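Local coordinates for ThiJ/PfpI family protein (Pseudomonas syringae pv. tomato, PDB 3EWN) that is of unknown function but belongs to the DJ-1/PfpI (ThiJ/PfpI) family, whose members share the fold of the class I glutamine amidotransferases, at residues T159-R162 and V163-D166; L128-A132 and A133-K137. One frame throughout, in Å; residues are numbered along the deposited sequence.

Contact 1: residues T159-R162 and V163-D166; sequences TEAR and VVRD
Between A161 and V164 the chain turns on R162, whose phi/psi of -67/-36° is helical while A161 and V163 on its two sides are extended, so the loop folds back beside the first residues of strand 163-166. A second bend lies just before it: E160 is the centre of an inverse gamma turn, closed by a weak 3.1 Å bond from A161 N to T159 O. These two bends bring T159 and A161 to the same branch of one side chain. V164 CG2 is the touching atom, 3.6 Å from A161 CB and 4.0 Å from T159 CB, with T159 CG2 at 4.1 Å. Because CG1 of V164 is anti to the backbone N (chi1 177°), CG2 falls beside that N, on the side where A161 and T159 lie, and the T159 and V164 side chains meet at an oblique angle. Across the bend itself, V163 CG2 lies 3.4 Å from R162 O, a contact of adjacent residues.

The polar groups find partners outside the bend. T159 OG1 is hydrogen-bonded to I157 O, and the backbone carbonyl A161 O accepts from T142 OG1. R162, extended from CG to NE, leads away from the strand: its NE makes a salt bridge to D180 OD2, NH2 a bond to T176 OG1, and NH1 a bond to E203 O of the second subunit. All three guanidinium nitrogens are thus engaged, which would fix the rotation of the group and leave its charge partly balanced by D180. The chemistry therefore divides at the bend: apolar carbon contacts through CG2 join T159 and A161 to V164, whereas the arginine at the bend ties the strand entrance to helix 177-189 and to the subunit interface.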
loop_
_atom_site.group_PDB
_atom_site.type_symbol
_atom_site.label_atom_id
_atom_site.label_comp_id
_atom_site.label_asym_id
_atom_site.label_seq_id
_atom_site.Cartn_x
_atom_site.Cartn_y
_atom_site.Cartn_z
ATOM N N THR A 159 17.770 -4.449 15.521
ATOM C CA THR A 159 17.443 -5.870 15.438
ATOM C C THR A 159 17.032 -6.238 14.011
ATOM O O THR A 159 16.112 -5.639 13.455
ATOM C CB THR A 159 16.280 -6.206 16.389
ATOM O OG1 THR A 159 16.563 -5.676 17.690
ATOM C CG2 THR A 159 16.089 -7.712 16.490
ATOM N N GLU A 160 17.698 -7.228 13.421
ATOM C CA GLU A 160 17.361 -7.617 12.056
ATOM C C GLU A 160 16.242 -8.648 11.991
ATOM O O GLU A 160 16.485 -9.853 12.020
ATOM C CB GLU A 160 18.588 -8.159 11.309
ATOM C CG GLU A 160 18.434 -8.073 9.786
ATOM C CD GLU A 160 19.554 -8.752 9.012
ATOM O OE1 GLU A 160 20.691 -8.822 9.524
ATOM O OE2 GLU A 160 19.297 -9.198 7.874
ATOM N N ALA A 161 15.013 -8.150 11.913
ATOM C CA ALA A 161 13.815 -8.968 11.806
ATOM C C ALA A 161 12.814 -8.102 11.046
ATOM O O ALA A 161 12.900 -6.875 11.090
ATOM C CB ALA A 161 13.273 -9.318 13.184
ATOM N N ARG A 162 11.875 -8.729 10.347
ATOM C CA ARG A 162 10.889 -7.983 9.572
ATOM C C ARG A 162 9.943 -7.200 10.478
ATOM O O ARG A 162 9.506 -6.096 10.142
ATOM C CB ARG A 162 10.096 -8.939 8.684
ATOM C CG ARG A 162 9.305 -8.244 7.587
ATOM C CD ARG A 162 8.808 -9.261 6.582
ATOM N NE ARG A 162 8.031 -8.675 5.495
ATOM C CZ ARG A 162 8.534 -7.914 4.527
ATOM N NH1 ARG A 162 9.828 -7.621 4.498
ATOM N NH2 ARG A 162 7.744 -7.483 3.554
ATOM N N VAL A 163 9.621 -7.790 11.625
ATOM C CA VAL A 163 8.752 -7.156 12.608
ATOM C C VAL A 163 9.378 -7.396 13.973
ATOM O O VAL A 163 9.675 -8.533 14.330
ATOM C CB VAL A 163 7.328 -7.756 12.600
ATOM C CG1 VAL A 163 6.485 -7.100 13.686
ATOM C CG2 VAL A 163 6.684 -7.554 11.235
ATOM N N VAL A 164 9.582 -6.324 14.730
ATOM C CA VAL A 164 10.195 -6.434 16.048
ATOM C C VAL A 164 9.316 -5.837 17.133
ATOM O O VAL A 164 8.833 -4.710 17.003
ATOM C CB VAL A 164 11.561 -5.698 16.088
ATOM C CG1 VAL A 164 12.150 -5.758 17.497
ATOM C CG2 VAL A 164 12.516 -6.314 15.085
ATOM N N ARG A 165 9.088 -6.603 18.197
ATOM C CA ARG A 165 8.306 -6.096 19.309
ATOM C C ARG A 165 9.122 -6.144 20.590
ATOM O O ARG A 165 9.746 -7.147 20.906
ATOM C CB ARG A 165 7.014 -6.888 19.519
ATOM C CG ARG A 165 6.242 -6.351 20.720
ATOM C CD ARG A 165 4.907 -7.029 20.966
ATOM N NE ARG A 165 4.246 -6.412 22.115
ATOM C CZ ARG A 165 3.055 -6.768 22.583
ATOM N NH1 ARG A 165 2.377 -7.748 22.003
ATOM N NH2 ARG A 165 2.539 -6.136 23.630
ATOM N N ASP A 166 9.129 -5.034 21.312
ATOM C CA ASP A 166 9.837 -4.946 22.581
ATOM C C ASP A 166 8.891 -4.148 23.466
ATOM O O ASP A 166 8.773 -2.930 23.320
ATOM C CB ASP A 166 11.160 -4.204 22.407
ATOM C CG ASP A 166 11.942 -4.088 23.704
ATOM O OD1 ASP A 166 11.423 -4.501 24.764
ATOM O OD2 ASP A 166 13.076 -3.576 23.661
#

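Contact 2: residues L128-A132 and A133-K137; sequences LILGA and AGLLK
G131 O is gripped twice, by G134 N at 2.9 Å and by a water that donates to it at 2.8 Å. The bond to G134 is one half of a Schellman motif closing helix 126-132; the other is L135 N to L130 O, also 2.9 Å, with an N-H...O angle of 155°. The two halves differ in approach: L135 N arrives almost in line with its carbonyl, while G134 N stands well above the plane of the G131 carbonyl, 62° out of it. G134 has the positive phi, 76°, that lets the chain reverse here. One residue earlier A133 N still makes an i to i+4 bond to I129 O, and the same N-H makes a weak hydrogen bond to L130 O.

L130 and L135 are paired through their side chains as well, which cross at about a right angle with their CD2 atoms 4.2 Å apart. Separately, L135 CB rests 3.3 Å from L130 O, alongside the carbonyl its own N binds. M110 of helix 104-114 and I120 of strand 119-123 border L130 from the body of the domain. The water on G131 O also accepts from L136 N, so it bridges the helix end to the departing loop. L136 folds back against the helix: its CG lies 3.9 Å from L130 CB, and its CD1 reaches the glycine backbone, 3.6 Å from G131 N.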
loop_
_atom_site.group_PDB
_atom_site.type_symbol
_atom_site.label_atom_id
_atom_site.label_comp_id
_atom_site.label_asym_id
_atom_site.label_seq_id
_atom_site.Cartn_x
_atom_site.Cartn_y
_atom_site.Cartn_z
ATOM N N LEU A 128 13.453 6.061 12.581
ATOM C CA LEU A 128 14.454 7.102 12.822
ATOM C C LEU A 128 13.728 8.246 13.528
ATOM O O LEU A 128 14.300 8.941 14.363
ATOM C CB LEU A 128 15.056 7.621 11.510
ATOM C CG LEU A 128 15.894 6.689 10.629
ATOM C CD1 LEU A 128 16.370 7.473 9.406
ATOM C CD2 LEU A 128 17.087 6.127 11.395
ATOM N N ILE A 129 12.458 8.434 13.181
ATOM C CA ILE A 129 11.656 9.483 13.790
ATOM C C ILE A 129 11.378 9.115 15.246
ATOM O O ILE A 129 11.486 9.965 16.129
ATOM C CB ILE A 129 10.324 9.687 13.022
ATOM C CG1 ILE A 129 10.614 10.218 11.614
ATOM C CG2 ILE A 129 9.413 10.650 13.789
ATOM C CD1 ILE A 129 9.385 10.273 10.696
ATOM N N LEU A 130 11.038 7.848 15.497
ATOM C CA LEU A 130 10.773 7.384 16.861
ATOM C C LEU A 130 12.032 7.552 17.703
ATOM O O LEU A 130 11.972 7.957 18.864
ATOM C CB LEU A 130 10.382 5.899 16.878
ATOM C CG LEU A 130 9.101 5.437 16.186
ATOM C CD1 LEU A 130 8.878 3.966 16.505
ATOM C CD2 LEU A 130 7.916 6.269 16.652
ATOM N N GLY A 131 13.173 7.222 17.111
ATOM C CA GLY A 131 14.427 7.339 17.831
ATOM C C GLY A 131 14.788 8.781 18.125
ATOM O O GLY A 131 15.161 9.118 19.247
ATOM N N ALA A 132 14.680 9.640 17.118
ATOM C CA ALA A 132 15.013 11.049 17.292
ATOM C C ALA A 132 14.080 11.722 18.295
ATOM O O ALA A 132 14.446 12.720 18.913
ATOM C CB ALA A 132 14.954 11.775 15.948
ATOM N N ALA A 133 12.879 11.174 18.458
ATOM C CA ALA A 133 11.909 11.729 19.397
ATOM C C ALA A 133 12.156 11.185 20.797
ATOM O O ALA A 133 11.437 11.524 21.735
ATOM C CB ALA A 133 10.483 11.395 18.949
ATOM N N GLY A 134 13.175 10.337 20.924
ATOM C CA GLY A 134 13.523 9.758 22.212
ATOM C C GLY A 134 12.611 8.643 22.685
ATOM O O GLY A 134 12.485 8.407 23.886
ATOM N N LEU A 135 11.992 7.942 21.739
ATOM C CA LEU A 135 11.066 6.859 22.053
ATOM C C LEU A 135 11.641 5.449 21.972
ATOM O O LEU A 135 10.911 4.480 22.169
ATOM C CB LEU A 135 9.852 6.945 21.125
ATOM C CG LEU A 135 8.659 7.822 21.518
ATOM C CD1 LEU A 135 9.078 8.944 22.443
ATOM C CD2 LEU A 135 8.003 8.348 20.259
ATOM N N LEU A 136 12.933 5.320 21.682
ATOM C CA LEU A 136 13.535 3.994 21.579
ATOM C C LEU A 136 14.721 3.797 22.517
ATOM O O LEU A 136 15.661 3.071 22.191
ATOM C CB LEU A 136 13.982 3.726 20.136
ATOM C CG LEU A 136 12.926 3.815 19.028
ATOM C CD1 LEU A 136 13.612 3.645 17.675
ATOM C CD2 LEU A 136 11.860 2.745 19.226
ATOM N N LYS A 137 14.671 4.427 23.687
ATOM C CA LYS A 137 15.760 4.314 24.653
ATOM C C LYS A 137 15.784 2.924 25.271
ATOM O O LYS A 137 14.955 2.596 26.123
ATOM C CB LYS A 137 15.605 5.373 25.751
ATOM C CG LYS A 137 15.675 6.806 25.249
ATOM C CD LYS A 137 15.595 7.799 26.401
ATOM C CE LYS A 137 15.506 9.225 25.887
ATOM N NZ LYS A 137 16.614 9.536 24.943
HETATM O O HOH W 1 15.244 7.077 21.191
#

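How the contacts relate
Contact 2 comes first along the chain and closes before contact 1 opens. Strands 140-141 and 157-158 lie between them and pair in a small parallel sheet. The centres of the two contacts are about 15 Å apart and their nearest atoms about 7 Å, without touching. Strand 169-172 connects them: T171 meets L130 of contact 2 and V164 of contact 1, while R169 is reached by L135 and L136. Contact 2 thus ends a helix packed on the main sheet, and contact 1 leads into one of its two edge strands within this chain, 163-166. Strand 119-123 and helix 126-132 probably correspond to the pair that flanks the nucleophile elbow in relatives. Contact 1 borders the second subunit through R162.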